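Local coordinates for protein exocyst complex component EXO70 (Saccharomyces cerevisiae, PDB 2B1E) that serves as a subunit of the exocyst, the complex that tethers secretory vesicles to sites of exocytosis, and takes part in assembling that complex, at residues L72-L75 and E76-K80; R81-A84 and Q85-Y89; L18-E21 and A22-E26; K39-T42 and Q43-K47. All coordinates share one frame; numbering follows the deposited sequence.

How the contacts relate
All four contacts lie within single helices of the N-terminal family region, at one end of a long rod built of helices, with no strand. Contact 3 comes first along the chain, on helix 15-30, followed by contact 4 on helix 38-56; contacts 1 and 2 then follow in series on helix 66-94, their centres about 14 Å apart. The three helices pack on one another. Contact 1 meets contact 3 through His74 and Glu26, with centres about 11 Å apart, while Arg81 of contact 2 reaches the same glutamate. Contact 4 sets Tyr41 and Val45 against Ser82 of contact 2 and Val44 against Tyr25 of contact 3, so all three helices join in one bundle.

Contact 1: residues L72-L75 and E76-K80; sequences LTHL and EQLIK
Thr73 and Glu76, three residues apart on helix 66-94, are joined through a water. Water 1 sits 3.0 Å from Thr73 OG1 and donates to Glu76 OE1 at 2.7 Å, spanning hydroxyl and carboxylate, whose own closest atoms are 4.5 Å apart (Thr73 OG1 to Glu76 OE1). With CG anti to the carbonyl carbon (chi1 -62°) and the chain extended beyond it, Glu76 carries its carboxylate back along the helix towards Thr73. Gln77, one turn after Thr73, lies alongside it and points the same way, its CG 4.1 Å from the threonine methyl CG2. His74 brings its NE2 to 4.3 Å from Leu78 CD2, a loose i to i+4 contact.

Behind these side chains runs the regular i to i+4 ladder. Gln77 N donates to Thr73 O at 2.9 Å and Leu78 N to His74 O at 2.9 Å, and Ile79 N closes on Leu75 O at 3.1 Å. Further out, Thr73 OG1 is also bonded to His69 O, and His74 NE2 to Glu26 OE2 of helix 15-30. Leu75 and Leu78 both rest on Leu48 of helix 38-56.

Polar and apolar work is thus divided around the helix: Leu75 and Leu78 pack inward on neighbouring helices, while Thr73 and Glu76 meet through solvent. Because His74 NE2 is bonded to the carboxylate of Glu26, its imidazole would probably be easier to protonate.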
loop_
_atom_site.group_PDB
_atom_site.type_symbol
_atom_site.label_atom_id
_atom_site.label_comp_id
_atom_site.label_asym_id
_atom_site.label_seq_id
_atom_site.Cartn_x
_atom_site.Cartn_y
_atom_site.Cartn_z
ATOM N N LEU A 72 -57.148 -30.307 28.848
ATOM C CA LEU A 72 -56.667 -29.463 27.760
ATOM C C LEU A 72 -55.667 -28.432 28.302
ATOM O O LEU A 72 -54.588 -28.236 27.741
ATOM C CB LEU A 72 -57.822 -28.715 27.073
ATOM C CG LEU A 72 -58.842 -29.509 26.249
ATOM C CD1 LEU A 72 -59.842 -28.529 25.604
ATOM C CD2 LEU A 72 -58.131 -30.321 25.187
ATOM N N THR A 73 -56.027 -27.770 29.391
ATOM C CA THR A 73 -55.144 -26.756 29.967
ATOM C C THR A 73 -53.884 -27.392 30.560
ATOM O O THR A 73 -52.791 -26.849 30.428
ATOM C CB THR A 73 -55.872 -25.936 31.056
ATOM O OG1 THR A 73 -57.006 -25.280 30.471
ATOM C CG2 THR A 73 -54.948 -24.880 31.648
ATOM N N HIS A 74 -54.042 -28.549 31.196
ATOM C CA HIS A 74 -52.906 -29.234 31.796
ATOM C C HIS A 74 -51.881 -29.605 30.724
ATOM O O HIS A 74 -50.697 -29.327 30.870
ATOM C CB HIS A 74 -53.371 -30.490 32.533
ATOM C CG HIS A 74 -52.261 -31.222 33.220
ATOM N ND1 HIS A 74 -52.297 -32.579 33.453
ATOM C CD2 HIS A 74 -51.074 -30.788 33.707
ATOM C CE1 HIS A 74 -51.176 -32.952 34.048
ATOM N NE2 HIS A 74 -50.417 -31.883 34.214
ATOM N N LEU A 75 -52.337 -30.235 29.645
ATOM C CA LEU A 75 -51.440 -30.610 28.559
ATOM C C LEU A 75 -50.782 -29.359 27.966
ATOM O O LEU A 75 -49.570 -29.308 27.789
ATOM C CB LEU A 75 -52.212 -31.360 27.463
ATOM C CG LEU A 75 -52.618 -32.802 27.794
ATOM C CD1 LEU A 75 -53.643 -33.297 26.784
ATOM C CD2 LEU A 75 -51.375 -33.696 27.770
ATOM N N GLU A 76 -51.583 -28.339 27.678
ATOM C CA GLU A 76 -51.035 -27.119 27.096
ATOM C C GLU A 76 -49.942 -26.504 27.987
ATOM O O GLU A 76 -48.856 -26.177 27.502
ATOM C CB GLU A 76 -52.157 -26.101 26.848
ATOM C CG GLU A 76 -53.229 -26.578 25.853
ATOM C CD GLU A 76 -54.433 -25.634 25.773
ATOM O OE1 GLU A 76 -54.633 -24.823 26.706
ATOM O OE2 GLU A 76 -55.188 -25.715 24.777
ATOM N N GLN A 77 -50.209 -26.373 29.287
ATOM C CA GLN A 77 -49.220 -25.770 30.185
ATOM C C GLN A 77 -47.985 -26.623 30.451
ATOM O O GLN A 77 -46.879 -26.090 30.522
ATOM C CB GLN A 77 -49.864 -25.347 31.509
ATOM C CG GLN A 77 -50.872 -24.195 31.362
ATOM C CD GLN A 77 -50.278 -22.976 30.685
ATOM O OE1 GLN A 77 -49.141 -22.600 30.949
ATOM N NE2 GLN A 77 -51.049 -22.350 29.806
ATOM N N LEU A 78 -48.160 -27.930 30.611
ATOM C CA LEU A 78 -47.022 -28.821 30.842
ATOM C C LEU A 78 -46.081 -28.775 29.637
ATOM O O LEU A 78 -44.855 -28.813 29.789
ATOM C CB LEU A 78 -47.516 -30.250 31.091
ATOM C CG LEU A 78 -46.452 -31.333 31.309
ATOM C CD1 LEU A 78 -45.532 -30.972 32.487
ATOM C CD2 LEU A 78 -47.166 -32.657 31.562
ATOM N N ILE A 79 -46.649 -28.688 28.433
ATOM C CA ILE A 79 -45.831 -28.598 27.224
ATOM C C ILE A 79 -45.064 -27.274 27.255
ATOM O O ILE A 79 -43.868 -27.219 26.967
ATOM C CB ILE A 79 -46.718 -28.673 25.933
ATOM C CG1 ILE A 79 -47.322 -30.079 25.792
ATOM C CG2 ILE A 79 -45.895 -28.361 24.701
ATOM C CD1 ILE A 79 -48.387 -30.211 24.690
ATOM N N LYS A 80 -45.759 -26.199 27.622
ATOM C CA LYS A 80 -45.139 -24.884 27.680
ATOM C C LYS A 80 -43.965 -24.854 28.660
ATOM O O LYS A 80 -42.904 -24.301 28.357
ATOM C CB LYS A 80 -46.176 -23.834 28.086
ATOM C CG LYS A 80 -45.669 -22.410 28.012
ATOM C CD LYS A 80 -46.747 -21.407 28.436
ATOM C CE LYS A 80 -48.013 -21.535 27.603
ATOM N NZ LYS A 80 -49.085 -20.598 28.086
HETATM O O HOH W 1 -57.116 -24.317 27.639
#

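Contact 2: residues R81-A84 and Q85-Y89; sequences RSEA and QLRVY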
loop_
_atom_site.group_PDB
_atom_site.type_symbol
_atom_site.label_atom_id
_atom_site.label_comp_id
_atom_site.label_asym_id
_atom_site.label_seq_id
_atom_site.Cartn_x
_atom_site.Cartn_y
_atom_site.Cartn_z
ATOM N N ARG A 81 -44.146 -25.449 29.833
ATOM C CA ARG A 81 -43.077 -25.445 30.827
ATOM C C ARG A 81 -41.887 -26.278 30.367
ATOM O O ARG A 81 -40.730 -25.878 30.540
ATOM C CB ARG A 81 -43.595 -25.970 32.169
ATOM C CG ARG A 81 -44.722 -25.152 32.788
ATOM C CD ARG A 81 -44.921 -25.516 34.253
ATOM N NE ARG A 81 -45.508 -26.844 34.475
ATOM C CZ ARG A 81 -46.806 -27.114 34.344
ATOM N NH1 ARG A 81 -47.643 -26.148 33.977
ATOM N NH2 ARG A 81 -47.277 -28.328 34.624
ATOM N N SER A 82 -42.174 -27.440 29.783
ATOM C CA SER A 82 -41.129 -28.322 29.300
ATOM C C SER A 82 -40.313 -27.691 28.170
ATOM O O SER A 82 -39.087 -27.843 28.118
ATOM C CB SER A 82 -41.743 -29.648 28.848
ATOM O OG SER A 82 -42.464 -30.243 29.913
ATOM N N GLU A 83 -40.982 -26.979 27.267
ATOM C CA GLU A 83 -40.274 -26.334 26.171
ATOM C C GLU A 83 -39.430 -25.168 26.693
ATOM O O GLU A 83 -38.357 -24.892 26.165
ATOM C CB GLU A 83 -41.272 -25.882 25.088
ATOM C CG GLU A 83 -41.770 -27.072 24.257
ATOM C CD GLU A 83 -42.870 -26.739 23.246
ATOM O OE1 GLU A 83 -43.156 -27.597 22.391
ATOM O OE2 GLU A 83 -43.455 -25.646 23.305
ATOM N N ALA A 84 -39.902 -24.499 27.743
ATOM C CA ALA A 84 -39.146 -23.388 28.310
ATOM C C ALA A 84 -37.843 -23.955 28.890
ATOM O O ALA A 84 -36.796 -23.316 28.836
ATOM C CB ALA A 84 -39.968 -22.685 29.398
ATOM N N GLN A 85 -37.916 -25.166 29.425
ATOM C CA GLN A 85 -36.741 -25.825 29.990
ATOM C C GLN A 85 -35.745 -26.179 28.886
ATOM O O GLN A 85 -34.524 -26.130 29.090
ATOM C CB GLN A 85 -37.172 -27.083 30.750
ATOM C CG GLN A 85 -36.026 -27.937 31.270
ATOM C CD GLN A 85 -35.045 -27.166 32.132
ATOM O OE1 GLN A 85 -35.440 -26.442 33.055
ATOM N NE2 GLN A 85 -33.756 -27.321 31.843
ATOM N N LEU A 86 -36.275 -26.538 27.717
ATOM C CA LEU A 86 -35.446 -26.868 26.569
ATOM C C LEU A 86 -34.657 -25.641 26.134
ATOM O O LEU A 86 -33.503 -25.751 25.725
ATOM C CB LEU A 86 -36.312 -27.378 25.415
ATOM C CG LEU A 86 -36.786 -28.821 25.621
ATOM C CD1 LEU A 86 -37.827 -29.170 24.573
ATOM C CD2 LEU A 86 -35.594 -29.764 25.540
ATOM N N ARG A 87 -35.282 -24.472 26.230
ATOM C CA ARG A 87 -34.612 -23.237 25.859
ATOM C C ARG A 87 -33.523 -22.893 26.864
ATOM O O ARG A 87 -32.435 -22.487 26.477
ATOM C CB ARG A 87 -35.609 -22.084 25.774
ATOM C CG ARG A 87 -36.589 -22.214 24.629
ATOM C CD ARG A 87 -37.474 -20.979 24.499
ATOM N NE ARG A 87 -38.661 -21.320 23.731
ATOM C CZ ARG A 87 -39.825 -21.665 24.272
ATOM N NH1 ARG A 87 -39.969 -21.696 25.591
ATOM N NH2 ARG A 87 -40.837 -22.014 23.488
ATOM N N VAL A 88 -33.828 -23.033 28.151
ATOM C CA VAL A 88 -32.846 -22.756 29.204
ATOM C C VAL A 88 -31.617 -23.646 28.989
ATOM O O VAL A 88 -30.466 -23.198 29.052
ATOM C CB VAL A 88 -33.433 -23.070 30.622
ATOM C CG1 VAL A 88 -32.327 -22.982 31.674
ATOM C CG2 VAL A 88 -34.543 -22.092 30.951
ATOM N N TYR A 89 -31.881 -24.916 28.731
ATOM C CA TYR A 89 -30.832 -25.906 28.510
ATOM C C TYR A 89 -30.001 -25.558 27.270
ATOM O O TYR A 89 -28.776 -25.706 27.266
ATOM C CB TYR A 89 -31.472 -27.285 28.330
ATOM C CG TYR A 89 -30.521 -28.446 28.494
ATOM C CD1 TYR A 89 -30.184 -28.920 29.757
ATOM C CD2 TYR A 89 -29.988 -29.095 27.380
ATOM C CE1 TYR A 89 -29.343 -30.020 29.915
ATOM C CE2 TYR A 89 -29.155 -30.186 27.520
ATOM C CZ TYR A 89 -28.837 -30.649 28.794
ATOM O OH TYR A 89 -28.044 -31.755 28.934
HETATM O O HOH W 2 -43.375 -22.951 23.997
#
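This is about two and a half turns of helix 66-94, where Glu83 and Arg87 form an i to i+4 pair of opposite charge bridged by water. Water 2 donates to Glu83 OE2 at 2.8 Å and accepts from Arg87 NH2 at 2.8 Å, lying at the edge of the guanidinium and in its plane. The charged atoms themselves stay apart: Glu83 OE2 is 4.5 Å from Arg87 NH2 and well out of the guanidinium plane, so the direct attraction is one of charge alone. Arg87 starts with CG anti to its carbonyl carbon (chi1 -68°), and the chain, extended from CG to NE, runs straight back along the helix over the preceding turn. Its guanidinium places one face over Glu83 O, with CZ 4.0 Å from that oxygen, and brings NH1 to within 3.3 Å of Ala84 CA.

Underneath, the backbone is knit by i to i+4 bonds, among them Arg87 N to Glu83 O at 3.1 Å and Val88 N to Ala84 O at 3.1 Å. Arg87 N also makes a weak bond to Ala84 O.

Leu86 packs among Leu38, Ile33 and Phe130. Both charged ends have second partners: Glu83 OE1 is bonded to Tyr129 OH of helix 117-132, and Arg87 NH2 forms a salt bridge with Glu135. The motif is thus a water-bridged i to i+4 Glu-Arg pair on an alpha-helix, placed where helix 66-94 packs on the following helices of this all-helical protein.

Contact 3: residues L18-E21 and A22-E26; sequences LANE and ASKYE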
loop_
_atom_site.group_PDB
_atom_site.type_symbol
_atom_site.label_atom_id
_atom_site.label_comp_id
_atom_site.label_asym_id
_atom_site.label_seq_id
_atom_site.Cartn_x
_atom_site.Cartn_y
_atom_site.Cartn_z
ATOM N N LEU A 18 -56.654 -40.655 30.021
ATOM C CA LEU A 18 -55.679 -39.780 29.366
ATOM C C LEU A 18 -55.007 -38.898 30.417
ATOM O O LEU A 18 -53.804 -38.631 30.346
ATOM C CB LEU A 18 -56.365 -38.888 28.325
ATOM C CG LEU A 18 -56.911 -39.594 27.078
ATOM C CD1 LEU A 18 -57.662 -38.609 26.201
ATOM C CD2 LEU A 18 -55.754 -40.217 26.316
ATOM N N ALA A 19 -55.799 -38.440 31.382
ATOM C CA ALA A 19 -55.296 -37.591 32.452
ATOM C C ALA A 19 -54.245 -38.375 33.220
ATOM O O ALA A 19 -53.159 -37.871 33.497
ATOM C CB ALA A 19 -56.443 -37.186 33.379
ATOM N N ASN A 20 -54.560 -39.624 33.552
ATOM C CA ASN A 20 -53.605 -40.455 34.281
ATOM C C ASN A 20 -52.300 -40.568 33.492
ATOM O O ASN A 20 -51.217 -40.410 34.054
ATOM C CB ASN A 20 -54.185 -41.850 34.534
ATOM C CG ASN A 20 -53.265 -42.713 35.376
ATOM O OD1 ASN A 20 -52.917 -42.352 36.501
ATOM N ND2 ASN A 20 -52.864 -43.855 34.836
ATOM N N GLU A 21 -52.400 -40.841 32.194
ATOM C CA GLU A 21 -51.213 -40.949 31.343
ATOM C C GLU A 21 -50.411 -39.655 31.368
ATOM O O GLU A 21 -49.189 -39.675 31.496
ATOM C CB GLU A 21 -51.606 -41.255 29.896
ATOM C CG GLU A 21 -52.274 -42.594 29.711
ATOM C CD GLU A 21 -51.320 -43.735 29.966
ATOM O OE1 GLU A 21 -50.269 -43.780 29.291
ATOM O OE2 GLU A 21 -51.618 -44.582 30.836
ATOM N N ALA A 22 -51.097 -38.527 31.228
ATOM C CA ALA A 22 -50.416 -37.238 31.253
ATOM C C ALA A 22 -49.697 -37.031 32.581
ATOM O O ALA A 22 -48.585 -36.493 32.608
ATOM C CB ALA A 22 -51.404 -36.117 31.022
ATOM N N SER A 23 -50.333 -37.453 33.677
ATOM C CA SER A 23 -49.755 -37.314 35.015
ATOM C C SER A 23 -48.451 -38.086 35.119
ATOM O O SER A 23 -47.480 -37.624 35.732
ATOM C CB SER A 23 -50.723 -37.827 36.085
ATOM O OG SER A 23 -51.791 -36.920 36.299
ATOM N N LYS A 24 -48.430 -39.265 34.513
ATOM C CA LYS A 24 -47.233 -40.084 34.536
ATOM C C LYS A 24 -46.126 -39.416 33.728
ATOM O O LYS A 24 -44.955 -39.448 34.116
ATOM C CB LYS A 24 -47.543 -41.488 34.000
ATOM C CG LYS A 24 -48.527 -42.256 34.897
ATOM C CD LYS A 24 -48.619 -43.736 34.544
ATOM C CE LYS A 24 -49.316 -43.953 33.206
ATOM N NZ LYS A 24 -49.372 -45.392 32.816
ATOM N N TYR A 25 -46.491 -38.784 32.614
ATOM C CA TYR A 25 -45.488 -38.126 31.792
ATOM C C TYR A 25 -44.917 -36.917 32.518
ATOM O O TYR A 25 -43.730 -36.599 32.371
ATOM C CB TYR A 25 -46.074 -37.689 30.443
ATOM C CG TYR A 25 -46.442 -38.838 29.537
ATOM C CD1 TYR A 25 -45.562 -39.896 29.333
ATOM C CD2 TYR A 25 -47.673 -38.867 28.884
ATOM C CE1 TYR A 25 -45.898 -40.966 28.504
ATOM C CE2 TYR A 25 -48.022 -39.931 28.046
ATOM C CZ TYR A 25 -47.131 -40.976 27.863
ATOM O OH TYR A 25 -47.475 -42.030 27.051
ATOM N N GLU A 26 -45.751 -36.228 33.292
ATOM C CA GLU A 26 -45.252 -35.067 34.015
ATOM C C GLU A 26 -44.228 -35.483 35.070
ATOM O O GLU A 26 -43.249 -34.776 35.311
ATOM C CB GLU A 26 -46.376 -34.290 34.694
ATOM C CG GLU A 26 -45.839 -33.051 35.418
ATOM C CD GLU A 26 -46.901 -32.014 35.735
ATOM O OE1 GLU A 26 -46.529 -30.860 36.062
ATOM O OE2 GLU A 26 -48.100 -32.345 35.666
HETATM O O HOH W 3 -50.289 -42.223 27.057
#
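Glu21 and Tyr25 sit on regular alpha-helical backbone, Tyr25 N donating to Glu21 O at 3.1 Å just as Ala22 N donates to Leu18 O at 2.8 Å. Glu21 bends at chi2 (-68°), turning its carboxylate forward along the helix so that each oxygen serves a different partner. OE2 forms a salt bridge with Lys24 NZ at 3.1 Å; the ammonium comes from above the carboxylate plane, 40° out of it, and the two side chains run side by side in the same direction. OE1 takes a hydrogen bond from water 3 at 2.7 Å, and that water lies 2.8 Å from Tyr25 OH.

Here helix 15-30, the first of the bundle, turns one flank to its neighbours: Ala22 packs on Leu75 of helix 66-94, and Tyr25 on Val44 and Leu48 of helix 38-56. The Tyr25 ring and the Glu21 carboxylate stand nearly perpendicular, their planes 85° apart. Tyr25 CD2 also comes to 3.1 Å from Glu21 O, the ring lying close along the preceding turn. Across the exposed side, Asn20 ND2 touches the aliphatic part of the lysine, 3.9 Å from Lys24 CE.

Contact 4: residues K39-T42 and Q43-K47; sequences KQYT and QVVHK
Hydrogen bonds come first: Gln43 N and Thr42 OG1 share Lys39 O as acceptor, each at 3.0 Å and reaching it from the same face of the carbonyl plane. Thr42 holds its hydroxyl between the backbone N and the carbonyl carbon (chi1 58°), turned back towards the preceding turn. Its bond to Lys39 O is bent at the acceptor, with a C=O...OG1 angle of 118°. Thr42 OG1 is also bonded to Trp125 NE1 of helix 117-132, so two bonds hold the buried hydroxyl. The main chain continues regularly, Val45 N donating to Tyr41 O at 3.1 Å and His46 N to Thr42 O at 2.9 Å, with a further weak bond from Val44 N to Tyr41 O.

These residues lie near the start of helix 38-56, which packs on both helix 15-30 and helix 66-94 in the N-terminal bundle and also meets helix 117-132.

Apolar packing joins Tyr41 to Val45, four residues on: ring atom CE2 lies 4.1 Å from the methyl CG2, the two side chains passing at a slant. Outside the pair, Tyr41 leans on Ser82, Gln85 and Leu86.

Among the aromatic contacts, His46 lays one ring face over Thr42 O, with CD2 3.1 Å from that oxygen. Its ring also meets that of Tyr129, their planes about 30° apart.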
loop_
_atom_site.group_PDB
_atom_site.type_symbol
_atom_site.label_atom_id
_atom_site.label_comp_id
_atom_site.label_asym_id
_atom_site.label_seq_id
_atom_site.Cartn_x
_atom_site.Cartn_y
_atom_site.Cartn_z
ATOM N N LYS A 39 -33.099 -36.783 24.241
ATOM C CA LYS A 39 -33.963 -37.330 23.200
ATOM C C LYS A 39 -35.251 -37.907 23.804
ATOM O O LYS A 39 -36.346 -37.687 23.274
ATOM C CB LYS A 39 -33.208 -38.394 22.401
ATOM C CG LYS A 39 -31.977 -37.846 21.671
ATOM C CD LYS A 39 -31.319 -38.902 20.787
ATOM C CE LYS A 39 -30.774 -40.079 21.591
ATOM N NZ LYS A 39 -29.554 -39.753 22.400
ATOM N N GLN A 40 -35.120 -38.614 24.927
ATOM C CA GLN A 40 -36.271 -39.214 25.613
ATOM C C GLN A 40 -37.205 -38.126 26.130
ATOM O O GLN A 40 -38.436 -38.279 26.126
ATOM C CB GLN A 40 -35.814 -40.069 26.808
ATOM C CG GLN A 40 -35.064 -41.345 26.459
ATOM C CD GLN A 40 -33.755 -41.085 25.749
ATOM O OE1 GLN A 40 -32.973 -40.217 26.150
ATOM N NE2 GLN A 40 -33.501 -41.843 24.682
ATOM N N TYR A 41 -36.600 -37.035 26.592
ATOM C CA TYR A 41 -37.339 -35.896 27.119
ATOM C C TYR A 41 -38.193 -35.276 26.006
ATOM O O TYR A 41 -39.396 -35.097 26.178
ATOM C CB TYR A 41 -36.361 -34.857 27.704
ATOM C CG TYR A 41 -37.010 -33.699 28.450
ATOM C CD1 TYR A 41 -37.124 -33.706 29.847
ATOM C CD2 TYR A 41 -37.493 -32.589 27.758
ATOM C CE1 TYR A 41 -37.699 -32.630 30.530
ATOM C CE2 TYR A 41 -38.070 -31.516 28.425
ATOM C CZ TYR A 41 -38.170 -31.539 29.808
ATOM O OH TYR A 41 -38.751 -30.471 30.455
ATOM N N THR A 42 -37.595 -34.951 24.865
ATOM C CA THR A 42 -38.392 -34.364 23.792
ATOM C C THR A 42 -39.436 -35.351 23.294
ATOM O O THR A 42 -40.482 -34.948 22.775
ATOM C CB THR A 42 -37.548 -33.914 22.589
ATOM O OG1 THR A 42 -36.818 -35.027 22.066
ATOM C CG2 THR A 42 -36.593 -32.794 22.992
ATOM N N GLN A 43 -39.155 -36.642 23.448
ATOM C CA GLN A 43 -40.103 -37.658 23.011
ATOM C C GLN A 43 -41.349 -37.618 23.893
ATOM O O GLN A 43 -42.474 -37.797 23.412
ATOM C CB GLN A 43 -39.468 -39.049 23.067
ATOM C CG GLN A 43 -40.302 -40.098 22.369
ATOM C CD GLN A 43 -40.663 -39.681 20.952
ATOM O OE1 GLN A 43 -39.785 -39.362 20.135
ATOM N NE2 GLN A 43 -41.960 -39.675 20.652
ATOM N N VAL A 44 -41.162 -37.395 25.188
ATOM C CA VAL A 44 -42.311 -37.313 26.081
ATOM C C VAL A 44 -43.125 -36.055 25.768
ATOM O O VAL A 44 -44.358 -36.082 25.770
ATOM C CB VAL A 44 -41.882 -37.303 27.554
ATOM C CG1 VAL A 44 -43.077 -36.950 28.437
ATOM C CG2 VAL A 44 -41.338 -38.676 27.937
ATOM N N VAL A 45 -42.446 -34.947 25.490
ATOM C CA VAL A 45 -43.172 -33.730 25.156
ATOM C C VAL A 45 -43.975 -33.989 23.865
ATOM O O VAL A 45 -45.104 -33.525 23.731
ATOM C CB VAL A 45 -42.212 -32.544 24.968
ATOM C CG1 VAL A 45 -42.995 -31.285 24.632
ATOM C CG2 VAL A 45 -41.412 -32.317 26.268
ATOM N N HIS A 46 -43.402 -34.736 22.921
ATOM C CA HIS A 46 -44.122 -35.038 21.676
ATOM C C HIS A 46 -45.404 -35.828 22.001
ATOM O O HIS A 46 -46.454 -35.591 21.400
ATOM C CB HIS A 46 -43.262 -35.868 20.698
ATOM C CG HIS A 46 -42.170 -35.095 20.018
ATOM N ND1 HIS A 46 -42.354 -33.828 19.512
ATOM C CD2 HIS A 46 -40.889 -35.432 19.726
ATOM C CE1 HIS A 46 -41.236 -33.415 18.940
ATOM N NE2 HIS A 46 -40.331 -34.370 19.056
ATOM N N LYS A 47 -45.315 -36.773 22.934
ATOM C CA LYS A 47 -46.484 -37.565 23.318
ATOM C C LYS A 47 -47.605 -36.648 23.800
ATOM O O LYS A 47 -48.762 -36.827 23.441
ATOM C CB LYS A 47 -46.137 -38.552 24.440
ATOM C CG LYS A 47 -45.354 -39.789 24.007
ATOM C CD LYS A 47 -46.286 -40.874 23.494
ATOM C CE LYS A 47 -45.528 -42.152 23.156
ATOM N NZ LYS A 47 -46.459 -43.239 22.728
#